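Local coordinates for immunogenic protein MPT63/MPB63 (Mycobacterium tuberculosis, PDB 1LMI) that is a major secreted, immunogenic antigen with a beta-sandwich fold, whose molecular function is not established, at residues 107-111 with 112-116. Residues are numbered along the deposited sequence; the frame is centred on the assembly and turned at random.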
# COMPACT_ATOMS: atom_id res chain seq x y z
N PHE A 107 3.36 3.00 8.55
CA PHE A 107 4.47 3.85 8.13
C PHE A 107 5.08 4.56 9.36
O PHE A 107 4.33 4.83 10.31
CB PHE A 107 4.01 4.91 7.12
CG PHE A 107 3.19 4.36 5.97
CD1 PHE A 107 3.78 3.87 4.83
CD2 PHE A 107 1.81 4.36 6.07
CE1 PHE A 107 3.01 3.37 3.82
CE2 PHE A 107 1.02 3.84 5.04
CZ PHE A 107 1.62 3.34 3.90
N ASP A 108 6.35 4.88 9.36
CA ASP A 108 6.94 5.65 10.47
C ASP A 108 7.15 7.07 9.99
O ASP A 108 8.07 7.38 9.24
CB ASP A 108 8.28 5.01 10.87
CG ASP A 108 8.93 5.63 12.07
OD1 ASP A 108 8.30 6.56 12.65
OD2 ASP A 108 10.06 5.19 12.42
N VAL A 109 6.24 8.00 10.37
CA VAL A 109 6.28 9.33 9.80
C VAL A 109 7.20 10.22 10.64
O VAL A 109 6.89 10.52 11.79
CB VAL A 109 4.86 9.91 9.70
CG1 VAL A 109 4.88 11.39 9.32
CG2 VAL A 109 4.01 9.11 8.72
N THR A 110 8.31 10.58 10.03
CA THR A 110 9.31 11.37 10.73
C THR A 110 9.38 12.81 10.26
O THR A 110 10.20 13.60 10.76
CB THR A 110 10.71 10.74 10.49
OG1 THR A 110 10.88 10.65 9.08
CG2 THR A 110 10.79 9.37 11.12
N GLY A 111 8.58 13.23 9.31
CA GLY A 111 8.54 14.59 8.83
C GLY A 111 7.09 15.07 8.69
O GLY A 111 6.27 14.61 9.50
N PRO A 112 6.83 15.90 7.73
CA PRO A 112 5.45 16.36 7.49
C PRO A 112 4.51 15.17 7.28
O PRO A 112 4.91 14.09 6.80
CB PRO A 112 5.53 17.20 6.21
CG PRO A 112 6.96 17.66 6.16
CD PRO A 112 7.75 16.52 6.75
N SER A 113 3.25 15.37 7.66
CA SER A 113 2.28 14.30 7.53
C SER A 113 1.97 13.92 6.09
O SER A 113 1.78 14.79 5.23
CB SER A 113 0.97 14.71 8.22
OG SER A 113 1.15 14.99 9.60
N PRO A 114 1.83 12.63 5.78
CA PRO A 114 1.52 12.28 4.40
C PRO A 114 0.05 12.44 4.04
O PRO A 114 -0.81 12.37 4.92
CB PRO A 114 1.88 10.77 4.41
CG PRO A 114 1.58 10.30 5.80
CD PRO A 114 1.91 11.48 6.69
N THR A 115 -0.19 12.55 2.74
CA THR A 115 -1.53 12.66 2.20
C THR A 115 -1.75 11.78 0.99
O THR A 115 -2.81 11.82 0.35
CB THR A 115 -1.80 14.12 1.76
OG1 THR A 115 -0.76 14.60 0.89
CG2 THR A 115 -1.79 14.96 3.01
N ILE A 116 -0.74 10.99 0.65
CA ILE A 116 -0.68 10.19 -0.55
C ILE A 116 -0.15 8.81 -0.21
O ILE A 116 0.69 8.65 0.68
CB ILE A 116 0.26 10.86 -1.55
CG1 ILE A 116 -0.30 12.21 -2.05
CG2 ILE A 116 0.64 9.96 -2.73
CD1 ILE A 116 0.81 13.09 -2.61
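Val109 and Pro114 reach toward each other across the inside of the loop that leaves strand 100-109 and leads into strand 116-120. The valine methyls meet one end of the proline ring: Val109 CG2 lies against CD and CG, 3.8 Å from Pro114 CD, while Val109 CG1 touches CD alone, 4.0 Å from Pro114 CD. The fork straddles CD because CG1 stands opposite the backbone N (chi1 171°) while CG2 stands opposite the carbonyl carbon, which turns both methyls into the bend. CG1 also reaches back along the loop, Val109 CG1 coming within 3.7 Å of Pro112 O. That carbonyl is hydrogen-bonded to the hydroxyl of Tyr78, so the polar atom beside the methyl has a partner.

The chain turns at Thr110 and Gly111, and Pro112 carries it on, extended. Gly111, with no side chain, takes an unusual backbone conformation (psi -147°) directly before a proline. Pro112 and Pro114 have ring-restricted phi values, which suit a loop without regular hydrogen bonding, while Ser113 turns its CB outward and leaves the inside to its neighbours.

Trp48 of strand 46-56 touches Val109, Ser113 and Pro114, and Ala70 of strand 68-71 adds to the Pro114 side, so the pair lies where the chain crosses from one sheet of the sandwich to the other. Branched Val109 and cyclic Pro114, both compact hydrocarbons, fit this buried place. Their purely apolar contact probably rests on van der Waals fit and the exclusion of water, while the Tyr78 bond holds the Pro112 carbonyl and the prolines limit backbone freedom.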